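Local coordinates for nidogen-1 (Mus musculus, PDB 1GL4), which binds laminin, collagen IV and perlecan in basement membranes, and is represented here by its G2 fragment, an EGF-like domain followed by a beta-barrel, at residues R86-I91 with R268-N273; A106-I111 with L151-S156; V118-F123 with S272-P277; P187-Y192 with Q250-S255; T200-R205 with Q226-I231. All coordinates share one frame; numbering follows the deposited sequence.

Interaction 1. Residues R86-I91 with R268-N273; sequences RSYTAI and RYALSN
S87 and T89 pair through their backbones with L271 and Y269, joining two antiparallel strands in the wall of the GFP-like nidogen G2 beta-barrel. Each hydrogen-bonded pair has both its bonds. S87 N reaches L271 O at 2.9 Å and L271 N returns to S87 O; T89 N meets Y269 O at 2.8 Å, and the return bond from Y269 N to T89 O is equally straight, at 167°. On the face carrying S87, T89 and Y269 a water links the two aliphatic hydroxyls, 2.7 Å from T89 OG1 and 3.0 Å from S87 OG. T89 OG1 is also bonded to S78 OG, and Y269 OH to L102 O. The other face carries R86, Y88, A90, R268 and A270 and meets a chain of another protein; R268 belongs to the perlecan-binding site, and H77 and Y79 of that site lie close to A90 and Y88. R86, its CG anti to the backbone N (chi1 -166°), runs extended across to the neighbouring strand, where A270 CB lies over one face of its guanidinium. Its NH1 serves both S272 OG and S255 O, while NH2 donates to the backbone of the other protein. R268 NH1 likewise donates to that chain, and also to a second water 2.9 Å away, which sits in the guanidinium plane. The R86 NH1 bond to S272 OG, 3.0 Å long, is bent, and the hydroxyl lies 23° out of the guanidinium plane.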
# COMPACT_ATOMS: atom_id res chain seq x y z
N ARG A 86 5.20 -4.35 3.68
CA ARG A 86 5.37 -2.98 3.18
C ARG A 86 4.72 -2.75 1.82
O ARG A 86 4.98 -3.48 0.86
CB ARG A 86 6.86 -2.64 3.12
CG ARG A 86 7.15 -1.14 2.94
CD ARG A 86 8.59 -0.81 3.35
NE ARG A 86 8.93 0.59 3.12
CZ ARG A 86 8.40 1.63 3.77
NH1 ARG A 86 7.49 1.44 4.72
NH2 ARG A 86 8.79 2.86 3.47
N SER A 87 3.85 -1.75 1.74
CA SER A 87 3.18 -1.45 0.47
C SER A 87 3.71 -0.14 -0.10
O SER A 87 3.82 0.86 0.60
CB SER A 87 1.66 -1.36 0.67
OG SER A 87 1.31 -0.30 1.54
N TYR A 88 4.04 -0.18 -1.39
CA TYR A 88 4.57 0.99 -2.11
C TYR A 88 3.57 1.37 -3.19
O TYR A 88 3.27 0.56 -4.08
CB TYR A 88 5.91 0.65 -2.76
CG TYR A 88 6.98 0.12 -1.83
CD1 TYR A 88 6.92 -1.19 -1.35
CD2 TYR A 88 8.07 0.91 -1.47
CE1 TYR A 88 7.94 -1.71 -0.54
CE2 TYR A 88 9.10 0.40 -0.66
CZ TYR A 88 9.02 -0.91 -0.20
OH TYR A 88 10.03 -1.42 0.59
N THR A 89 3.06 2.59 -3.15
CA THR A 89 2.07 3.02 -4.14
C THR A 89 2.50 4.27 -4.93
O THR A 89 3.05 5.22 -4.36
CB THR A 89 0.70 3.31 -3.47
OG1 THR A 89 0.23 2.12 -2.82
CG2 THR A 89 -0.33 3.75 -4.51
N ALA A 90 2.25 4.24 -6.23
CA ALA A 90 2.58 5.37 -7.12
C ALA A 90 1.33 5.77 -7.89
O ALA A 90 0.62 4.92 -8.43
CB ALA A 90 3.68 4.98 -8.09
N ILE A 91 1.06 7.07 -7.94
CA ILE A 91 -0.09 7.58 -8.65
C ILE A 91 0.42 8.69 -9.57
O ILE A 91 0.85 9.74 -9.09
CB ILE A 91 -1.14 8.12 -7.65
CG1 ILE A 91 -1.53 7.00 -6.68
CG2 ILE A 91 -2.35 8.65 -8.40
CD1 ILE A 91 -2.41 7.44 -5.51
N ARG A 268 3.56 9.63 -4.36
CA ARG A 268 4.02 8.37 -3.79
C ARG A 268 3.68 8.19 -2.30
O ARG A 268 3.82 9.11 -1.50
CB ARG A 268 5.54 8.24 -3.98
CG ARG A 268 6.00 8.24 -5.44
CD ARG A 268 7.53 8.20 -5.55
NE ARG A 268 8.01 8.11 -6.93
CZ ARG A 268 7.85 7.04 -7.71
NH1 ARG A 268 7.24 5.96 -7.25
NH2 ARG A 268 8.31 7.05 -8.96
N TYR A 269 3.22 6.98 -1.95
CA TYR A 269 2.87 6.64 -0.57
C TYR A 269 3.52 5.30 -0.21
O TYR A 269 3.47 4.35 -1.00
CB TYR A 269 1.35 6.47 -0.42
CG TYR A 269 0.50 7.68 -0.72
CD1 TYR A 269 -0.63 7.56 -1.54
CD2 TYR A 269 0.75 8.92 -0.12
CE1 TYR A 269 -1.48 8.64 -1.76
CE2 TYR A 269 -0.11 10.01 -0.33
CZ TYR A 269 -1.22 9.86 -1.14
OH TYR A 269 -2.10 10.90 -1.34
N ALA A 270 4.13 5.20 0.97
CA ALA A 270 4.74 3.95 1.40
C ALA A 270 4.53 3.75 2.90
O ALA A 270 4.66 4.70 3.67
CB ALA A 270 6.23 3.94 1.07
N LEU A 271 4.19 2.53 3.29
CA LEU A 271 4.00 2.21 4.70
C LEU A 271 4.13 0.72 5.05
O LEU A 271 3.92 -0.16 4.20
CB LEU A 271 2.65 2.76 5.21
CG LEU A 271 1.35 2.78 4.41
CD1 LEU A 271 0.23 3.35 5.30
CD2 LEU A 271 1.49 3.64 3.18
N SER A 272 4.48 0.46 6.30
CA SER A 272 4.66 -0.90 6.80
C SER A 272 3.48 -1.29 7.70
O SER A 272 3.03 -0.49 8.52
CB SER A 272 5.98 -1.00 7.56
OG SER A 272 7.06 -0.77 6.66
N ASN A 273 3.01 -2.53 7.55
CA ASN A 273 1.83 -2.99 8.28
C ASN A 273 1.89 -4.38 8.91
O ASN A 273 2.45 -5.32 8.32
CB ASN A 273 0.62 -2.98 7.34
CG ASN A 273 0.43 -1.64 6.66
OD1 ASN A 273 -0.43 -0.86 7.06
ND2 ASN A 273 1.24 -1.37 5.64
O HOH W 1 0.96 2.13 -0.21
O HOH W 2 5.95 4.64 -4.96

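Interaction 2. Residues A106-I111 with L151-S156; sequences APIGGI and LKQQFS
A106 O takes two backbone bonds, from G110 N at 2.8 Å and from G109 N at 2.9 Å, and so holds together the turn that leads into the helix, whose I108 and I111 meet the strand L151-S156. P107 O has a partner in R136 NH1, which further ties this turn to the adjoining strand. Across the contact itself the touching is largely apolar. I108 crosses L151 at a slant, its CG1 lying 4.0 Å from L151 CD1. One turn on, I111 points toward the strand and runs past F155 in the opposite sense. Its CG1 is anti to the backbone N (chi1 -177°), and both branches reach F155 CZ, CG2 at 3.8 Å and at the edge of the ring, close to its plane. The phenyl ring also stacks on F134 of the next strand, so F155 is held by an aromatic partner as well as by the helix. Between these two apolar meetings the Q153 side chain is buried alongside I111, with its amide facing the helix near the I108 carbonyl. The axes of the helix and strand segments come within 10.8 Å, at an angle of 25°, a spacing that side chains from both must bridge. A helix threaded through the interior and packed on the inward side chains of the wall is the hallmark of the GFP-like beta-barrel, here that of nidogen G2.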
# COMPACT_ATOMS: atom_id res chain seq x y z
N ALA A 106 -2.27 9.48 2.87
CA ALA A 106 -1.61 8.19 2.71
C ALA A 106 -2.59 7.01 2.69
O ALA A 106 -2.33 6.00 2.04
CB ALA A 106 -0.59 7.99 3.82
N PRO A 107 -3.73 7.11 3.41
CA PRO A 107 -4.70 6.02 3.42
C PRO A 107 -5.25 5.64 2.03
O PRO A 107 -5.90 4.61 1.88
CB PRO A 107 -5.80 6.53 4.35
CG PRO A 107 -5.01 7.31 5.35
CD PRO A 107 -4.05 8.09 4.46
N ILE A 108 -4.99 6.48 1.03
CA ILE A 108 -5.42 6.16 -0.32
C ILE A 108 -4.68 4.88 -0.71
O ILE A 108 -5.26 3.97 -1.31
CB ILE A 108 -5.07 7.29 -1.32
CG1 ILE A 108 -6.05 8.45 -1.16
CG2 ILE A 108 -5.12 6.77 -2.76
CD1 ILE A 108 -5.72 9.66 -2.03
N GLY A 109 -3.41 4.81 -0.35
CA GLY A 109 -2.61 3.63 -0.64
C GLY A 109 -2.61 2.70 0.57
O GLY A 109 -2.39 1.50 0.44
N GLY A 110 -2.87 3.27 1.74
CA GLY A 110 -2.89 2.50 2.97
C GLY A 110 -3.83 1.29 3.01
O GLY A 110 -3.58 0.35 3.78
N ILE A 111 -4.89 1.31 2.21
CA ILE A 111 -5.82 0.18 2.19
C ILE A 111 -5.10 -1.05 1.65
O ILE A 111 -5.41 -2.19 2.01
CB ILE A 111 -7.07 0.50 1.31
CG1 ILE A 111 -8.08 -0.65 1.37
CG2 ILE A 111 -6.65 0.77 -0.12
CD1 ILE A 111 -8.73 -0.85 2.73
N LEU A 151 -14.15 9.17 -0.57
CA LEU A 151 -13.41 8.21 -1.38
C LEU A 151 -14.19 6.92 -1.58
O LEU A 151 -14.82 6.42 -0.65
CB LEU A 151 -12.07 7.90 -0.71
CG LEU A 151 -11.21 6.74 -1.25
CD1 LEU A 151 -9.78 6.93 -0.79
CD2 LEU A 151 -11.75 5.40 -0.76
N LYS A 152 -14.17 6.40 -2.81
CA LYS A 152 -14.83 5.13 -3.11
C LYS A 152 -13.87 4.29 -3.93
O LYS A 152 -13.36 4.74 -4.96
CB LYS A 152 -16.13 5.34 -3.89
CG LYS A 152 -16.87 4.03 -4.14
CD LYS A 152 -18.29 4.25 -4.65
CE LYS A 152 -19.05 2.93 -4.73
NZ LYS A 152 -20.47 3.11 -5.15
N GLN A 153 -13.60 3.08 -3.46
CA GLN A 153 -12.69 2.17 -4.16
C GLN A 153 -13.30 0.79 -4.32
O GLN A 153 -13.86 0.23 -3.38
CB GLN A 153 -11.35 2.07 -3.41
CG GLN A 153 -10.40 3.26 -3.65
CD GLN A 153 -9.18 3.25 -2.72
OE1 GLN A 153 -8.10 3.72 -3.09
NE2 GLN A 153 -9.36 2.74 -1.52
N GLN A 154 -13.19 0.24 -5.53
CA GLN A 154 -13.72 -1.08 -5.82
C GLN A 154 -12.58 -2.01 -6.22
O GLN A 154 -11.78 -1.68 -7.09
CB GLN A 154 -14.74 -1.01 -6.95
CG GLN A 154 -15.33 -2.36 -7.36
CD GLN A 154 -16.10 -3.04 -6.23
OE1 GLN A 154 -16.93 -2.41 -5.57
NE2 GLN A 154 -15.83 -4.32 -6.02
N PHE A 155 -12.52 -3.16 -5.56
CA PHE A 155 -11.49 -4.17 -5.82
C PHE A 155 -12.18 -5.36 -6.47
O PHE A 155 -13.16 -5.89 -5.92
CB PHE A 155 -10.81 -4.58 -4.52
CG PHE A 155 -10.11 -3.44 -3.81
CD1 PHE A 155 -10.85 -2.44 -3.18
CD2 PHE A 155 -8.72 -3.36 -3.79
CE1 PHE A 155 -10.21 -1.38 -2.52
CE2 PHE A 155 -8.07 -2.31 -3.13
CZ PHE A 155 -8.82 -1.32 -2.50
N SER A 156 -11.67 -5.81 -7.61
CA SER A 156 -12.29 -6.90 -8.35
C SER A 156 -11.48 -8.19 -8.52
O SER A 156 -11.61 -8.86 -9.54
CB SER A 156 -12.71 -6.39 -9.73
OG SER A 156 -13.38 -5.14 -9.62

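Interaction 3. Residues V118-F123 with S272-P277; sequences VEQDGF and SNSIGP
F123 lays one face of its ring over the G276-P277 peptide, with P277 N 3.4 Å above the ring plane and close to its centre. Carbons on both sides of the peptide bond make CH-pi contacts on this face: P277 CD is 3.8 Å from the ring centroid and G276 CA 4.0 Å. Although the two side chains run at about a right angle, the pyrrolidine lies nearly flat over the phenyl face, with CB and CD both against it. F123 is set over the peptide by its first torsion, CG anti to the carbonyl carbon (chi1 -62°). At G276 a CB would collide with the Q120 amide, so the glycine makes room for that side chain. Q120 stretches its extended chain over S274, and its OE1 comes 3.6 Å from S274 CB. On the opposite face of the strands I275 turns CG2 back against E119 CA, while the E119 carboxylate leaves the pair to bond N125 N and S128 OG. The short strand 118-119 runs parallel to strand 266-276 of the G2 barrel. V118 N donates to N273 O at 3.0 Å, I275 N to V118 O at 2.9 Å, and Q120 N to I275 O at 3.1 Å. The loop after the short strand is thus held by the Q120 N bond at its start and, farther on, by dispersion and weak CH-pi attraction at F123.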
# COMPACT_ATOMS: atom_id res chain seq x y z
N VAL A 118 1.43 -8.05 7.65
CA VAL A 118 2.03 -9.28 8.17
C VAL A 118 1.06 -9.87 9.18
O VAL A 118 0.66 -9.20 10.13
CB VAL A 118 3.38 -9.01 8.87
CG1 VAL A 118 3.93 -10.31 9.48
CG2 VAL A 118 4.38 -8.44 7.87
N GLU A 119 0.66 -11.12 8.96
CA GLU A 119 -0.29 -11.79 9.83
C GLU A 119 0.38 -12.35 11.09
O GLU A 119 1.36 -13.09 11.02
CB GLU A 119 -1.02 -12.90 9.05
CG GLU A 119 -1.77 -12.37 7.81
CD GLU A 119 -2.52 -13.44 7.03
OE1 GLU A 119 -1.92 -14.47 6.67
OE2 GLU A 119 -3.72 -13.24 6.75
N GLN A 120 -0.16 -11.99 12.25
CA GLN A 120 0.39 -12.43 13.53
C GLN A 120 -0.58 -13.30 14.33
O GLN A 120 -1.78 -13.01 14.38
CB GLN A 120 0.79 -11.22 14.38
CG GLN A 120 1.87 -10.37 13.75
CD GLN A 120 2.18 -9.12 14.56
OE1 GLN A 120 3.17 -8.44 14.31
NE2 GLN A 120 1.32 -8.82 15.52
N ASP A 121 -0.06 -14.36 14.94
CA ASP A 121 -0.87 -15.27 15.73
C ASP A 121 -2.05 -15.82 14.93
O ASP A 121 -1.86 -16.38 13.85
CB ASP A 121 -1.40 -14.56 16.99
CG ASP A 121 -0.28 -14.18 17.95
OD1 ASP A 121 0.44 -15.09 18.43
OD2 ASP A 121 -0.13 -12.97 18.24
N GLY A 122 -3.26 -15.66 15.45
CA GLY A 122 -4.43 -16.14 14.75
C GLY A 122 -5.23 -15.02 14.12
O GLY A 122 -6.44 -14.92 14.34
N PHE A 123 -4.57 -14.16 13.34
CA PHE A 123 -5.25 -13.04 12.69
C PHE A 123 -4.99 -13.00 11.19
O PHE A 123 -3.89 -13.33 10.74
CB PHE A 123 -4.83 -11.73 13.36
CG PHE A 123 -5.20 -11.66 14.81
CD1 PHE A 123 -4.50 -12.39 15.76
CD2 PHE A 123 -6.31 -10.92 15.22
CE1 PHE A 123 -4.91 -12.41 17.10
CE2 PHE A 123 -6.73 -10.93 16.55
CZ PHE A 123 -6.02 -11.68 17.49
N SER A 272 4.48 0.46 6.30
CA SER A 272 4.66 -0.90 6.80
C SER A 272 3.48 -1.29 7.70
O SER A 272 3.03 -0.49 8.52
CB SER A 272 5.98 -1.00 7.56
OG SER A 272 7.06 -0.77 6.66
N ASN A 273 3.01 -2.53 7.55
CA ASN A 273 1.83 -2.99 8.28
C ASN A 273 1.89 -4.38 8.91
O ASN A 273 2.45 -5.32 8.32
CB ASN A 273 0.62 -2.98 7.34
CG ASN A 273 0.43 -1.64 6.66
OD1 ASN A 273 -0.43 -0.86 7.06
ND2 ASN A 273 1.24 -1.37 5.64
N SER A 274 1.30 -4.50 10.10
CA SER A 274 1.19 -5.76 10.84
C SER A 274 -0.24 -5.84 11.38
O SER A 274 -0.79 -4.83 11.83
CB SER A 274 2.16 -5.81 12.03
OG SER A 274 3.48 -6.10 11.60
N ILE A 275 -0.85 -7.02 11.33
CA ILE A 275 -2.22 -7.18 11.82
C ILE A 275 -2.26 -8.23 12.93
O ILE A 275 -1.69 -9.32 12.79
CB ILE A 275 -3.19 -7.57 10.66
CG1 ILE A 275 -4.65 -7.47 11.13
CG2 ILE A 275 -2.92 -8.98 10.18
CD1 ILE A 275 -5.15 -6.05 11.27
N GLY A 276 -2.91 -7.90 14.04
CA GLY A 276 -2.98 -8.83 15.16
C GLY A 276 -3.96 -8.44 16.24
O GLY A 276 -4.86 -7.63 16.01
N PRO A 277 -3.81 -8.99 17.46
CA PRO A 277 -4.70 -8.70 18.59
C PRO A 277 -4.57 -7.28 19.15
O PRO A 277 -3.54 -6.62 18.98
CB PRO A 277 -4.30 -9.76 19.61
CG PRO A 277 -2.83 -9.89 19.37
CD PRO A 277 -2.75 -9.95 17.86

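Interaction 4. Residues P187-Y192 with Q250-S255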
# COMPACT_ATOMS: atom_id res chain seq x y z
N PRO A 187 4.13 6.92 13.42
CA PRO A 187 3.52 5.59 13.54
C PRO A 187 2.18 5.67 14.28
O PRO A 187 1.99 6.55 15.13
CB PRO A 187 4.56 4.80 14.32
CG PRO A 187 5.85 5.38 13.80
CD PRO A 187 5.55 6.87 13.82
N TYR A 188 1.26 4.76 13.96
CA TYR A 188 -0.06 4.74 14.60
C TYR A 188 -0.71 3.36 14.52
O TYR A 188 -0.24 2.48 13.81
CB TYR A 188 -0.98 5.77 13.92
CG TYR A 188 -1.28 5.48 12.46
CD1 TYR A 188 -2.36 4.67 12.08
CD2 TYR A 188 -0.47 6.00 11.44
CE1 TYR A 188 -2.62 4.39 10.73
CE2 TYR A 188 -0.73 5.72 10.08
CZ TYR A 188 -1.80 4.92 9.74
OH TYR A 188 -2.09 4.67 8.41
N THR A 189 -1.80 3.19 15.26
CA THR A 189 -2.54 1.93 15.27
C THR A 189 -4.00 2.26 14.93
O THR A 189 -4.46 3.37 15.21
CB THR A 189 -2.50 1.23 16.66
OG1 THR A 189 -3.11 2.08 17.64
CG2 THR A 189 -1.06 0.94 17.07
N GLU A 190 -4.69 1.31 14.32
CA GLU A 190 -6.10 1.47 13.94
C GLU A 190 -6.86 0.21 14.30
O GLU A 190 -6.34 -0.89 14.15
CB GLU A 190 -6.26 1.66 12.43
CG GLU A 190 -5.88 2.99 11.85
CD GLU A 190 -6.29 3.07 10.39
OE1 GLU A 190 -5.88 2.18 9.61
OE2 GLU A 190 -7.04 4.00 10.02
N LEU A 191 -8.10 0.37 14.74
CA LEU A 191 -8.93 -0.78 15.08
C LEU A 191 -9.96 -1.05 13.99
O LEU A 191 -10.69 -0.15 13.57
CB LEU A 191 -9.63 -0.57 16.43
CG LEU A 191 -8.69 -0.41 17.63
CD1 LEU A 191 -9.50 -0.24 18.91
CD2 LEU A 191 -7.79 -1.63 17.74
N TYR A 192 -10.00 -2.29 13.53
CA TYR A 192 -10.93 -2.70 12.49
C TYR A 192 -11.95 -3.66 13.10
O TYR A 192 -11.60 -4.76 13.52
CB TYR A 192 -10.18 -3.38 11.33
CG TYR A 192 -9.38 -2.41 10.47
CD1 TYR A 192 -8.24 -1.78 10.96
CD2 TYR A 192 -9.81 -2.09 9.18
CE1 TYR A 192 -7.54 -0.83 10.18
CE2 TYR A 192 -9.13 -1.14 8.40
CZ TYR A 192 -8.00 -0.52 8.91
OH TYR A 192 -7.33 0.43 8.14
N GLN A 250 -6.34 -5.38 15.35
CA GLN A 250 -5.56 -4.15 15.39
C GLN A 250 -4.49 -4.07 14.31
O GLN A 250 -3.67 -4.97 14.17
CB GLN A 250 -4.91 -3.97 16.76
CG GLN A 250 -3.96 -2.79 16.86
CD GLN A 250 -3.32 -2.67 18.24
OE1 GLN A 250 -2.13 -2.42 18.36
NE2 GLN A 250 -4.13 -2.85 19.28
N LEU A 251 -4.51 -2.98 13.55
CA LEU A 251 -3.53 -2.76 12.50
C LEU A 251 -2.47 -1.80 13.04
O LEU A 251 -2.79 -0.69 13.49
CB LEU A 251 -4.17 -2.14 11.25
CG LEU A 251 -3.26 -1.96 10.03
CD1 LEU A 251 -3.05 -3.31 9.35
CD2 LEU A 251 -3.88 -0.97 9.02
N SER A 252 -1.21 -2.24 13.03
CA SER A 252 -0.10 -1.42 13.50
C SER A 252 0.65 -0.90 12.27
O SER A 252 1.12 -1.68 11.44
CB SER A 252 0.83 -2.25 14.39
OG SER A 252 0.14 -2.69 15.56
N VAL A 253 0.75 0.43 12.17
CA VAL A 253 1.39 1.07 11.02
C VAL A 253 2.63 1.88 11.40
O VAL A 253 2.63 2.58 12.41
CB VAL A 253 0.40 2.03 10.32
CG1 VAL A 253 1.05 2.63 9.07
CG2 VAL A 253 -0.88 1.28 9.96
N ASP A 254 3.67 1.79 10.58
CA ASP A 254 4.90 2.53 10.83
C ASP A 254 5.70 2.76 9.54
O ASP A 254 5.32 2.29 8.48
CB ASP A 254 5.77 1.80 11.85
CG ASP A 254 6.62 0.71 11.22
OD1 ASP A 254 6.05 -0.24 10.64
OD2 ASP A 254 7.86 0.81 11.30
N SER A 255 6.80 3.50 9.66
CA SER A 255 7.67 3.81 8.53
C SER A 255 6.89 4.42 7.37
O SER A 255 7.07 4.04 6.21
CB SER A 255 8.37 2.53 8.06
OG SER A 255 9.01 1.88 9.14
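Y188 has its CG between the backbone N and the carbonyl carbon (chi1 64°), which sets the ring alongside V253, with one face over it; the valine's own CG1 is anti to the backbone N (chi1 -176°). The valine therefore meets the ring with its branch point, CB lying 3.8 Å from the centroid and 15° off the normal, while the two methyls straddle the far end: CG1 is 3.7 Å from Y188 CE2 and CG2 is 3.6 Å from Y188 CE1. On the opposite face R205 forms a cation-pi contact, so the phenol is sandwiched between an aliphatic and a charged group. A serine at Y188 would probably uncover V253 and cost R205 its cation-pi partner on this side. Farther along, Y192 slants across L251, with CE1 3.8 Å from L251 CB, and its ring stacks on W114 of the helix. Its hydroxyl donates to E190 OE1 at 2.7 Å, coming from above the carboxylate plane, while the buried OE2 forms a salt bridge with R205. This carboxylate is thus engaged at both oxygens, which is likely to favour its charged form. Four backbone bonds underlie these groups, including V253 N to Y188 O and L251 N to E190 O, both 2.8 Å. The alternating hydrogen-bonded and non-hydrogen-bonded pairs are those of an antiparallel beta ladder, one seam in the wall of the GFP-like nidogen G2 barrel.

Interaction 5. Residues T200-R205 with Q226-I231; sequences TSSSTR and QWRQTI
R205 reaches across to W227, whose CD1 lies over one face of the guanidinium, 3.8 Å from NH2; the two planes are only 6° apart. On the same side of the strands S201 OG and Q229 NE2 approach to 2.8 Å. The opposite side carries T204 and Q226, which cross at a slant, Q226 CG lying 3.6 Å from T204 OG1. Beneath them, W227 N to S203 O, 2.7 Å, and S203 N to W227 O, 2.8 Å, make one of two hydrogen-bonded pairs. A second shell sets these groups. The R205 chain bends at chi3 (-79°), bringing NH1 back to S203 OG at 2.8 Å, and the same nitrogen forms a salt bridge with E190. Q229 OE1 accepts from R136 NE. Q226 OE1 receives R228 NH1 at 2.9 Å on a lone pair, and R228 also has E139 and T141 as partners. A leucine in place of Q226 would probably leave R228 NH1 without this acceptor, its guanidinium then relying on E139 and T141. With strands 198-210 and 221-232 consecutive and antiparallel, this is a long beta hairpin of the G2 barrel, its W227 side turned to P107 of the internal helix.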
# COMPACT_ATOMS: atom_id res chain seq x y z
N THR A 200 -15.58 -2.01 9.72
CA THR A 200 -15.56 -0.56 9.90
C THR A 200 -14.41 -0.10 10.79
O THR A 200 -13.88 -0.87 11.60
CB THR A 200 -16.87 -0.06 10.56
OG1 THR A 200 -17.09 -0.76 11.79
CG2 THR A 200 -18.06 -0.28 9.64
N SER A 201 -14.03 1.17 10.64
CA SER A 201 -12.97 1.76 11.46
C SER A 201 -13.06 3.28 11.42
O SER A 201 -13.44 3.88 10.41
CB SER A 201 -11.58 1.34 10.97
OG SER A 201 -11.22 2.03 9.79
N SER A 202 -12.71 3.91 12.53
CA SER A 202 -12.71 5.36 12.63
C SER A 202 -11.46 5.72 13.40
O SER A 202 -11.15 5.09 14.41
CB SER A 202 -13.96 5.85 13.36
OG SER A 202 -14.05 7.26 13.35
N SER A 203 -10.73 6.73 12.93
CA SER A 203 -9.49 7.13 13.57
C SER A 203 -9.20 8.62 13.41
O SER A 203 -9.34 9.18 12.32
CB SER A 203 -8.33 6.32 12.98
OG SER A 203 -7.06 6.80 13.40
N THR A 204 -8.81 9.26 14.51
CA THR A 204 -8.48 10.68 14.51
C THR A 204 -6.97 10.76 14.73
O THR A 204 -6.47 10.30 15.75
CB THR A 204 -9.22 11.42 15.65
OG1 THR A 204 -10.63 11.26 15.48
CG2 THR A 204 -8.89 12.92 15.62
N ARG A 205 -6.25 11.32 13.75
CA ARG A 205 -4.80 11.42 13.82
C ARG A 205 -4.28 12.80 13.44
O ARG A 205 -5.02 13.64 12.91
CB ARG A 205 -4.15 10.39 12.88
CG ARG A 205 -4.62 8.97 13.06
CD ARG A 205 -3.66 7.99 12.36
NE ARG A 205 -3.84 7.91 10.91
CZ ARG A 205 -4.80 7.20 10.31
NH1 ARG A 205 -5.68 6.51 11.03
NH2 ARG A 205 -4.85 7.14 8.99
N GLN A 226 -9.90 13.19 10.70
CA GLN A 226 -10.57 11.97 11.13
C GLN A 226 -10.92 11.11 9.93
O GLN A 226 -11.61 11.56 9.01
CB GLN A 226 -11.85 12.29 11.90
CG GLN A 226 -12.56 11.04 12.42
CD GLN A 226 -13.91 11.34 13.05
OE1 GLN A 226 -14.86 11.70 12.35
NE2 GLN A 226 -14.00 11.19 14.36
N TRP A 227 -10.45 9.86 9.96
CA TRP A 227 -10.74 8.91 8.89
C TRP A 227 -11.87 7.96 9.31
O TRP A 227 -11.86 7.42 10.42
CB TRP A 227 -9.48 8.10 8.55
CG TRP A 227 -8.54 8.87 7.70
CD1 TRP A 227 -7.56 9.72 8.12
CD2 TRP A 227 -8.55 8.94 6.27
NE1 TRP A 227 -6.97 10.33 7.04
CE2 TRP A 227 -7.56 9.87 5.89
CE3 TRP A 227 -9.31 8.32 5.27
CZ2 TRP A 227 -7.31 10.19 4.55
CZ3 TRP A 227 -9.06 8.64 3.94
CH2 TRP A 227 -8.07 9.56 3.60
N ARG A 228 -12.83 7.78 8.42
CA ARG A 228 -13.97 6.90 8.68
C ARG A 228 -14.15 6.00 7.46
O ARG A 228 -14.21 6.50 6.34
CB ARG A 228 -15.24 7.74 8.90
CG ARG A 228 -15.12 8.79 10.01
CD ARG A 228 -16.43 9.58 10.19
NE ARG A 228 -16.76 10.41 9.04
CZ ARG A 228 -16.17 11.57 8.75
NH1 ARG A 228 -15.21 12.06 9.53
NH2 ARG A 228 -16.53 12.24 7.66
N GLN A 229 -14.24 4.68 7.65
CA GLN A 229 -14.39 3.80 6.50
C GLN A 229 -15.24 2.54 6.72
O GLN A 229 -15.32 1.99 7.83
CB GLN A 229 -13.01 3.41 5.95
CG GLN A 229 -12.15 2.57 6.88
CD GLN A 229 -10.67 2.52 6.47
OE1 GLN A 229 -10.34 2.35 5.29
NE2 GLN A 229 -9.78 2.67 7.45
N THR A 230 -15.89 2.10 5.65
CA THR A 230 -16.73 0.91 5.68
C THR A 230 -16.29 0.01 4.53
O THR A 230 -16.29 0.41 3.37
CB THR A 230 -18.21 1.28 5.53
OG1 THR A 230 -18.61 2.07 6.66
CG2 THR A 230 -19.08 0.02 5.45
N ILE A 231 -15.91 -1.21 4.89
CA ILE A 231 -15.42 -2.20 3.93
C ILE A 231 -16.42 -3.35 3.81
O ILE A 231 -16.67 -4.05 4.79
CB ILE A 231 -14.03 -2.70 4.39
CG1 ILE A 231 -13.04 -1.53 4.36
CG2 ILE A 231 -13.56 -3.86 3.51
CD1 ILE A 231 -11.70 -1.82 5.01

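How the interactions relate
Interactions 1 and 2 are buried, 2 a largely apolar meeting of helix and wall and 1 a seam of that wall; interactions 3, 4 and 5 are partly buried, 4 and 5 as antiparallel seams and 3 as a parallel addition. Strand 266-276 serves both interactions 1 and 3, and strand 248-261 runs beside it, with S272 N bonded to D254 O and S274 O to S252 N, so interaction 4 continues the same wall. The E190-R205 salt bridge joins interactions 4 and 5. Y269 packs on A106 and W227 on P107, tying interactions 1 and 5 to interaction 2. Of the five, interaction 1 alone meets another protein, and its arginines serve that surface.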